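Local structure of protein Diedel (Drosophila melanogaster, 3ZZO) at residues A[6-11]-A[32-37]; A[10-15]-A[82-87]; A[47-52]-A[62-67]. The protein acts as a secreted cytokine that promotes survival of Sindbis virus infection by suppressing the immune deficiency pathway and restrains intestinal stem cell proliferation after bacterial infection. One frame throughout, in Å; residues are numbered along the deposited sequence.

Strand 6-13 comes first in the chain, and two later strands add to it on its two sides. Contact 1 closes the first loop when strand 31-35 returns antiparallel to residues 6-11. The chain then runs into loops consistent with SD2. There contact 3 closes a short loop between 47-52 and 62-67, after contact 1 is complete. Helix 69-75 follows, and strand 81-89 returns to pair with residues 10-15 in contact 2. Contact 3 is therefore nested inside the loop that contact 2 closes, and their centres lie about 23 Å apart. Contacts 1 and 2 share Glu10 and Phe11. The Cys36-Cys47 disulfide joins contact 1 to contact 3.

Contact 1: A[6-11]-A[32-37]; sequences RELVEF and EVTICA
Val9 and Val33 form a hydrogen-bonded pair in the antiparallel sheet of SD1, the ferredoxin-like subdomain. Val9 N gives a nearly straight bond to Val33 O at 2.8 Å (175° at the hydrogen), and Val33 N returns one to Val9 O. Glu7 and Ile35 form the next such pair. Their bonds lie in the carbonyl planes.

On the face with Val9, Val33 and Ile35 the contacts are mostly apolar. Val33 CG1 meets Phe11 CE1 at 3.7 Å. With chi1 at 63°, Ile35 CG1 lies between its own N and carbonyl carbon, and its end leans across to strand 6-11. There CD1 lies 3.9 Å from Val9 CG2 and also touches Glu7 OE1. Phe72 of helix 69-75 covers this face. It packs on Val33 and Ile35 and meets the Phe11 ring edge-to-face.

The other face carries Leu8, Thr34, Glu10 and Glu32. The carboxylates of Glu10 and Glu32 are near each other without touching, and Lys85 pairs with Glu10. Arg6 has two conformers. In one of them its extended chain runs past the Thr34 methyl and NH1 bonds Gln42. Between the two pairs, Thr34 CA makes a CA-H...O contact of 3.2 Å with Glu7 O.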
loop_
_atom_site.group_PDB
_atom_site.type_symbol
_atom_site.label_atom_id
_atom_site.label_comp_id
_atom_site.label_asym_id
_atom_site.label_seq_id
_atom_site.Cartn_x
_atom_site.Cartn_y
_atom_site.Cartn_z
ATOM N N ARG A 6 -3.846 1.457 6.504
ATOM C CA ARG A 6 -2.917 1.351 5.384
ATOM C C ARG A 6 -1.687 0.605 5.847
ATOM O O ARG A 6 -1.569 0.301 7.053
ATOM C CB ARG A 6 -2.614 2.688 4.770
ATOM C CG ARG A 6 -1.942 3.695 5.649
ATOM C CD ARG A 6 -2.149 5.167 5.225
ATOM N NE ARG A 6 -1.534 6.087 6.114
ATOM C CZ ARG A 6 -1.066 7.250 5.712
ATOM N NH1 ARG A 6 -1.094 7.638 4.403
ATOM N NH2 ARG A 6 -0.490 8.031 6.601
ATOM N N GLU A 7 -0.796 0.241 4.955
ATOM C CA GLU A 7 0.461 -0.398 5.334
ATOM C C GLU A 7 1.615 0.335 4.715
ATOM O O GLU A 7 1.585 0.730 3.553
ATOM C CB GLU A 7 0.539 -1.874 4.916
ATOM C CG GLU A 7 -0.277 -2.806 5.764
ATOM C CD GLU A 7 -0.145 -4.240 5.343
ATOM O OE1 GLU A 7 0.272 -4.545 4.224
ATOM O OE2 GLU A 7 -0.525 -5.104 6.199
ATOM N N LEU A 8 2.670 0.468 5.494
ATOM C CA LEU A 8 3.979 0.938 5.035
ATOM C C LEU A 8 4.824 -0.273 4.729
ATOM O O LEU A 8 5.073 -1.090 5.630
ATOM C CB LEU A 8 4.678 1.725 6.178
ATOM C CG LEU A 8 3.930 2.912 6.857
ATOM C CD1 LEU A 8 4.557 3.261 8.198
ATOM C CD2 LEU A 8 3.861 4.099 5.923
ATOM N N VAL A 9 5.257 -0.446 3.499
ATOM C CA VAL A 9 5.995 -1.601 3.069
ATOM C C VAL A 9 7.363 -1.203 2.563
ATOM O O VAL A 9 7.484 -0.317 1.710
ATOM C CB VAL A 9 5.244 -2.352 1.960
ATOM C CG1 VAL A 9 5.993 -3.617 1.520
ATOM C CG2 VAL A 9 3.819 -2.692 2.384
ATOM N N GLU A 10 8.409 -1.832 3.103
ATOM C CA GLU A 10 9.766 -1.685 2.584
ATOM C C GLU A 10 10.135 -2.989 1.910
ATOM O O GLU A 10 9.856 -4.069 2.428
ATOM C CB GLU A 10 10.772 -1.391 3.706
ATOM C CG GLU A 10 10.543 -0.082 4.374
ATOM C CD GLU A 10 11.636 0.224 5.413
ATOM O OE1 GLU A 10 12.691 -0.467 5.496
ATOM O OE2 GLU A 10 11.395 1.149 6.234
ATOM N N PHE A 11 10.759 -2.892 0.740
ATOM C CA PHE A 11 11.013 -4.093 -0.049
ATOM C C PHE A 11 12.148 -3.842 -1.023
ATOM O O PHE A 11 12.476 -2.684 -1.334
ATOM C CB PHE A 11 9.739 -4.486 -0.823
ATOM C CG PHE A 11 9.269 -3.449 -1.832
ATOM C CD1 PHE A 11 8.492 -2.363 -1.423
ATOM C CD2 PHE A 11 9.612 -3.561 -3.173
ATOM C CE1 PHE A 11 8.110 -1.414 -2.348
ATOM C CE2 PHE A 11 9.214 -2.589 -4.101
ATOM C CZ PHE A 11 8.463 -1.527 -3.675
ATOM N N GLU A 32 10.212 2.014 -0.719
ATOM C CA GLU A 32 9.145 2.106 0.261
ATOM C C GLU A 32 7.866 2.561 -0.411
ATOM O O GLU A 32 7.882 3.350 -1.348
ATOM C CB GLU A 32 9.529 3.045 1.382
ATOM C CG GLU A 32 9.712 4.393 1.024
ATOM C CD GLU A 32 10.173 5.313 2.198
ATOM O OE1 GLU A 32 11.031 4.864 3.004
ATOM O OE2 GLU A 32 9.658 6.489 2.333
ATOM N N VAL A 33 6.755 2.062 0.093
ATOM C CA VAL A 33 5.453 2.410 -0.450
ATOM C C VAL A 33 4.414 2.325 0.676
ATOM O O VAL A 33 4.541 1.518 1.599
ATOM C CB VAL A 33 5.090 1.457 -1.623
ATOM C CG1 VAL A 33 4.890 -0.001 -1.161
ATOM C CG2 VAL A 33 3.868 1.964 -2.417
ATOM N N THR A 34 3.355 3.125 0.557
ATOM C CA THR A 34 2.205 3.063 1.445
ATOM C C THR A 34 1.061 2.538 0.597
ATOM O O THR A 34 0.722 3.163 -0.407
ATOM C CB THR A 34 1.870 4.433 2.024
ATOM O OG1 THR A 34 3.002 4.910 2.746
ATOM C CG2 THR A 34 0.714 4.370 2.961
ATOM N N ILE A 35 0.460 1.416 1.011
ATOM C CA ILE A 35 -0.577 0.745 0.240
ATOM C C ILE A 35 -1.881 0.676 0.994
ATOM O O ILE A 35 -1.950 0.743 2.214
ATOM C CB ILE A 35 -0.127 -0.695 -0.146
ATOM C CG1 ILE A 35 0.102 -1.578 1.086
ATOM C CG2 ILE A 35 1.066 -0.658 -1.073
ATOM C CD1 ILE A 35 0.240 -3.062 0.792
ATOM N N CYS A 36 -2.944 0.487 0.208
ATOM C CA CYS A 36 -4.243 0.089 0.696
ATOM C C CYS A 36 -4.396 -1.431 0.601
ATOM O O CYS A 36 -3.458 -2.136 0.190
ATOM C CB CYS A 36 -5.347 0.818 -0.087
ATOM S SG CYS A 36 -5.240 2.628 -0.001
ATOM N N ALA A 37 -5.562 -1.938 0.977
ATOM C CA ALA A 37 -5.762 -3.397 1.020
ATOM C C ALA A 37 -5.656 -4.087 -0.319
ATOM O O ALA A 37 -5.391 -5.282 -0.355
ATOM C CB ALA A 37 -7.110 -3.727 1.675
#

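Contact 2: A[10-15]-A[82-87]; sequences EFKMDR and QIIKVT
This is an antiparallel strand pairing with a classic beta bulge, at the edge of the SD1 sheet where strand 81-89 lies beside strand 6-13. Ile84 and Lys85 both face Glu10. Glu10 O accepts from Ile84 N at 2.9 Å and from Lys85 N at 3.2 Å, both from the same face of its carbonyl plane. Glu10 N in turn bonds Lys85 O. Past the bulge, Lys12 and Gln82 exchange two backbone bonds.

Glu10 and Lys85 lie side by side and point the same way. A bend at chi3 (-63°) brings Lys85 NZ to the two carboxylate oxygens, raised out of their plane. NZ meets Glu10 OE2 at 3.1 Å in a salt bridge, with a weak bond to OE1. A water near both is placed doubtfully close to NZ.

Ile84 CD1 packs across the Lys12 chain, 3.8 Å from Lys12 CG. Farther on, Gln82 NE2 gives a bent bond to the syn side of Asp14 OD2 at 3.0 Å (140° at the hydrogen).

On the sheet face toward helix 69-75, Ile83 touches Val73 of the helix and Val9 of strand 6-13. Strand 31-35 runs along the other side of strand 6-13.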
loop_
_atom_site.group_PDB
_atom_site.type_symbol
_atom_site.label_atom_id
_atom_site.label_comp_id
_atom_site.label_asym_id
_atom_site.label_seq_id
_atom_site.Cartn_x
_atom_site.Cartn_y
_atom_site.Cartn_z
ATOM N N GLU A 10 8.409 -1.832 3.103
ATOM C CA GLU A 10 9.766 -1.685 2.584
ATOM C C GLU A 10 10.135 -2.989 1.910
ATOM O O GLU A 10 9.856 -4.069 2.428
ATOM C CB GLU A 10 10.772 -1.391 3.706
ATOM C CG GLU A 10 10.543 -0.082 4.374
ATOM C CD GLU A 10 11.636 0.224 5.413
ATOM O OE1 GLU A 10 12.691 -0.467 5.496
ATOM O OE2 GLU A 10 11.395 1.149 6.234
ATOM N N PHE A 11 10.759 -2.892 0.740
ATOM C CA PHE A 11 11.013 -4.093 -0.049
ATOM C C PHE A 11 12.148 -3.842 -1.023
ATOM O O PHE A 11 12.476 -2.684 -1.334
ATOM C CB PHE A 11 9.739 -4.486 -0.823
ATOM C CG PHE A 11 9.269 -3.449 -1.832
ATOM C CD1 PHE A 11 8.492 -2.363 -1.423
ATOM C CD2 PHE A 11 9.612 -3.561 -3.173
ATOM C CE1 PHE A 11 8.110 -1.414 -2.348
ATOM C CE2 PHE A 11 9.214 -2.589 -4.101
ATOM C CZ PHE A 11 8.463 -1.527 -3.675
ATOM N N LYS A 12 12.698 -4.910 -1.547
ATOM C CA LYS A 12 13.642 -4.855 -2.657
ATOM C C LYS A 12 12.986 -5.531 -3.855
ATOM O O LYS A 12 11.925 -6.140 -3.738
ATOM C CB LYS A 12 14.983 -5.466 -2.276
ATOM C CG LYS A 12 15.758 -4.548 -1.360
ATOM C CD LYS A 12 17.073 -5.156 -0.803
ATOM C CE LYS A 12 17.788 -4.164 0.131
ATOM N NZ LYS A 12 18.910 -4.822 0.842
ATOM N N MET A 13 13.576 -5.353 -5.029
ATOM C CA MET A 13 12.994 -5.823 -6.286
ATOM C C MET A 13 14.052 -6.558 -7.082
ATOM O O MET A 13 15.157 -6.054 -7.274
ATOM C CB MET A 13 12.544 -4.594 -7.140
ATOM C CG MET A 13 11.469 -3.782 -6.479
ATOM S SD MET A 13 10.990 -2.371 -7.453
ATOM C CE MET A 13 10.000 -3.174 -8.718
ATOM N N ASP A 14 13.710 -7.705 -7.614
ATOM C CA ASP A 14 14.625 -8.421 -8.491
ATOM C C ASP A 14 14.714 -7.840 -9.881
ATOM O O ASP A 14 15.747 -7.907 -10.531
ATOM C CB ASP A 14 14.203 -9.875 -8.599
ATOM C CG ASP A 14 14.312 -10.623 -7.290
ATOM O OD1 ASP A 14 15.194 -10.298 -6.454
ATOM O OD2 ASP A 14 13.447 -11.464 -7.110
ATOM N N ARG A 15 13.633 -7.261 -10.355
ATOM C CA ARG A 15 13.511 -6.651 -11.689
ATOM C C ARG A 15 12.749 -5.339 -11.563
ATOM O O ARG A 15 12.019 -5.130 -10.592
ATOM C CB ARG A 15 12.776 -7.644 -12.671
ATOM C CG ARG A 15 13.529 -8.960 -12.801
ATOM C CD ARG A 15 12.713 -10.010 -13.582
ATOM N NE ARG A 15 11.561 -10.522 -12.840
ATOM C CZ ARG A 15 11.623 -11.404 -11.853
ATOM N NH1 ARG A 15 12.770 -11.961 -11.486
ATOM N NH2 ARG A 15 10.486 -11.830 -11.282
ATOM N N GLN A 82 10.653 -8.543 -2.928
ATOM C CA GLN A 82 11.269 -9.149 -1.767
ATOM C C GLN A 82 10.934 -8.290 -0.557
ATOM O O GLN A 82 11.551 -7.248 -0.295
ATOM C CB GLN A 82 12.782 -9.254 -1.968
ATOM C CG GLN A 82 13.170 -10.044 -3.215
ATOM C CD GLN A 82 12.651 -11.443 -3.210
ATOM O OE1 GLN A 82 12.563 -12.104 -2.158
ATOM N NE2 GLN A 82 12.360 -11.976 -4.369
ATOM N N ILE A 83 9.929 -8.689 0.211
ATOM C CA ILE A 83 9.457 -7.915 1.369
ATOM C C ILE A 83 10.510 -7.911 2.459
ATOM O O ILE A 83 11.059 -8.951 2.802
ATOM C CB ILE A 83 8.132 -8.507 1.912
ATOM C CG1 ILE A 83 7.023 -8.416 0.831
ATOM C CG2 ILE A 83 7.733 -7.879 3.230
ATOM C CD1 ILE A 83 6.506 -7.054 0.636
ATOM N N ILE A 84 10.768 -6.740 3.022
ATOM C CA ILE A 84 11.685 -6.586 4.152
ATOM C C ILE A 84 10.919 -6.263 5.435
ATOM O O ILE A 84 11.187 -6.848 6.461
ATOM C CB ILE A 84 12.742 -5.517 3.878
ATOM C CG1 ILE A 84 13.613 -5.959 2.705
ATOM C CG2 ILE A 84 13.639 -5.263 5.107
ATOM C CD1 ILE A 84 14.462 -4.887 2.146
ATOM N N LYS A 85 10.011 -5.293 5.374
ATOM C CA LYS A 85 9.323 -4.773 6.561
ATOM C C LYS A 85 7.910 -4.381 6.153
ATOM O O LYS A 85 7.714 -3.777 5.102
ATOM C CB LYS A 85 10.149 -3.439 7.034
ATOM C CG LYS A 85 9.730 -2.867 8.305
ATOM C CD LYS A 85 10.373 -1.528 8.516
ATOM C CE LYS A 85 11.865 -1.552 8.609
ATOM N NZ LYS A 85 12.572 -0.192 8.712
ATOM N N VAL A 86 6.929 -4.654 7.032
ATOM C CA VAL A 86 5.568 -4.183 6.872
ATOM C C VAL A 86 5.072 -3.618 8.191
ATOM O O VAL A 86 5.200 -4.279 9.229
ATOM C CB VAL A 86 4.611 -5.324 6.442
ATOM C CG1 VAL A 86 3.176 -4.808 6.234
ATOM C CG2 VAL A 86 5.112 -5.994 5.155
ATOM N N THR A 87 4.575 -2.400 8.162
ATOM C CA THR A 87 4.002 -1.744 9.338
ATOM C C THR A 87 2.553 -1.408 9.058
ATOM O O THR A 87 2.237 -0.727 8.085
ATOM C CB THR A 87 4.769 -0.469 9.714
ATOM O OG1 THR A 87 6.161 -0.795 9.820
ATOM C CG2 THR A 87 4.228 0.130 11.007
HETATM O O HOH W 1 11.039 1.784 9.206
#

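Contact 3: A[47-52]-A[62-67]; sequences CGQGPC and GCLSGD. Unlike the reference sequence in segment 47-52: Pro51 (reference Ser).
The backbones at Gly48 and Cys63 meet in a single bridge, with the CA atoms 4.1 Å apart and no regular strand on either side. The setting is consistent with SD2, the subdomain of loops connected by four disulfide bridges. Two backbone hydrogen bonds make the bridge. Leu64 N bonds Cys47 O at 2.9 Å, in the carbonyl plane. Gln49 N bonds Gly62 O at 2.9 Å and is nearly straight (168° at the hydrogen). Two CA-H...O contacts accompany them: Cys63 CA approaches Cys47 O, and Gly48 CA approaches Gly62 O. Gly62 has a positive phi (64°), which favours glycine.

The main side-chain contacts come from Leu64 and Gln49. Leu64 lies against the 47-49 backbone. Its CG is 3.6 Å from Gly48 O, and CD1 touches the same oxygen. The other methyl, CD2, reaches the side of Gln49, 4.1 Å from its CG. Leu64 also touches Cys36 and Asp38, just after strand 31-35.

Gln49 sets its CG beside its own backbone N (chi1 -66°). This brings CG close to both Gly62 O and Cys63 O. The side chain goes on to Gly61, where NE2 bonds the carbonyl O.

The cysteines tie this bridge into the rest of the chain. Cys47 is bonded to Cys36, Cys52 to Cys59 and Cys63 to Cys3. Beyond the bridge, the 62-67 segment leads toward helix 69-75, where Asp67 forms a salt bridge with Arg74. At the bridge itself, the bond from CA to CB of Cys63 points away from the 47-52 segment and SG is bonded to Cys3, while CB stays 3.6 Å from Cys47 O.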
loop_
_atom_site.group_PDB
_atom_site.type_symbol
_atom_site.label_atom_id
_atom_site.label_comp_id
_atom_site.label_asym_id
_atom_site.label_seq_id
_atom_site.Cartn_x
_atom_site.Cartn_y
_atom_site.Cartn_z
ATOM N N CYS A 47 -8.098 5.239 2.030
ATOM C CA CYS A 47 -8.171 4.027 1.217
ATOM C C CYS A 47 -9.581 3.638 0.807
ATOM O O CYS A 47 -9.891 2.461 0.711
ATOM C CB CYS A 47 -7.491 2.872 1.943
ATOM S SG CYS A 47 -5.673 2.993 1.962
ATOM N N GLY A 48 -10.410 4.624 0.495
ATOM C CA GLY A 48 -11.725 4.333 -0.088
ATOM C C GLY A 48 -11.640 3.925 -1.528
ATOM O O GLY A 48 -10.680 4.242 -2.236
ATOM N N GLN A 49 -12.647 3.206 -2.001
ATOM C CA GLN A 49 -12.773 3.043 -3.447
ATOM C C GLN A 49 -12.955 4.422 -4.100
ATOM O O GLN A 49 -12.367 4.704 -5.158
ATOM C CB GLN A 49 -13.941 2.140 -3.834
ATOM C CG GLN A 49 -13.791 0.710 -3.397
ATOM C CD GLN A 49 -14.538 -0.212 -4.341
ATOM O OE1 GLN A 49 -14.056 -0.502 -5.429
ATOM N NE2 GLN A 49 -15.717 -0.578 -3.988
ATOM N N GLY A 50 -13.716 5.287 -3.457
ATOM C CA GLY A 50 -13.897 6.663 -3.854
ATOM C C GLY A 50 -13.746 7.569 -2.660
ATOM O O GLY A 50 -13.170 7.179 -1.630
ATOM N N PRO A 51 -14.242 8.798 -2.782
ATOM C CA PRO A 51 -14.100 9.785 -1.719
ATOM C C PRO A 51 -14.677 9.346 -0.380
ATOM O O PRO A 51 -15.635 8.580 -0.322
ATOM C CB PRO A 51 -14.903 10.962 -2.263
ATOM C CG PRO A 51 -15.045 10.787 -3.701
ATOM C CD PRO A 51 -14.910 9.344 -3.992
ATOM N N CYS A 52 -14.123 9.930 0.677
ATOM C CA CYS A 52 -14.512 9.635 2.057
ATOM C C CYS A 52 -15.012 10.872 2.738
ATOM O O CYS A 52 -14.848 12.005 2.249
ATOM C CB CYS A 52 -13.316 9.088 2.844
ATOM S SG CYS A 52 -12.621 7.528 2.132
ATOM N N GLY A 62 -17.213 1.868 -0.008
ATOM C CA GLY A 62 -16.419 1.338 1.082
ATOM C C GLY A 62 -14.936 1.447 0.796
ATOM O O GLY A 62 -14.504 2.299 0.012
ATOM N N CYS A 63 -14.168 0.557 1.399
ATOM C CA CYS A 63 -12.732 0.600 1.274
ATOM C C CYS A 63 -12.243 -0.272 0.153
ATOM O O CYS A 63 -12.866 -1.288 -0.220
ATOM C CB CYS A 63 -12.047 0.182 2.570
ATOM S SG CYS A 63 -12.636 1.004 4.058
ATOM N N LEU A 64 -11.106 0.083 -0.407
ATOM C CA LEU A 64 -10.383 -0.835 -1.272
ATOM C C LEU A 64 -10.168 -2.151 -0.562
ATOM O O LEU A 64 -9.939 -2.169 0.645
ATOM C CB LEU A 64 -9.072 -0.218 -1.751
ATOM C CG LEU A 64 -9.278 0.983 -2.691
ATOM C CD1 LEU A 64 -8.010 1.809 -2.779
ATOM C CD2 LEU A 64 -9.710 0.520 -4.090
ATOM N N SER A 65 -10.284 -3.254 -1.282
ATOM C CA SER A 65 -10.255 -4.586 -0.670
ATOM C C SER A 65 -9.125 -5.434 -1.219
ATOM O O SER A 65 -8.681 -5.268 -2.334
ATOM C CB SER A 65 -11.604 -5.294 -0.903
ATOM O OG SER A 65 -11.817 -5.514 -2.302
ATOM N N GLY A 66 -8.715 -6.398 -0.403
ATOM C CA GLY A 66 -7.696 -7.355 -0.790
ATOM C C GLY A 66 -6.859 -7.779 0.387
ATOM O O GLY A 66 -7.214 -7.530 1.534
ATOM N N ASP A 67 -5.714 -8.389 0.113
ATOM C CA ASP A 67 -4.877 -8.947 1.177
ATOM C C ASP A 67 -3.542 -8.221 1.350
ATOM O O ASP A 67 -2.545 -8.833 1.751
ATOM C CB ASP A 67 -4.864 -10.448 1.189
ATOM C CG ASP A 67 -4.268 -11.019 -0.002
ATOM O OD1 ASP A 67 -4.312 -10.425 -1.118
ATOM O OD2 ASP A 67 -3.819 -12.214 0.043
#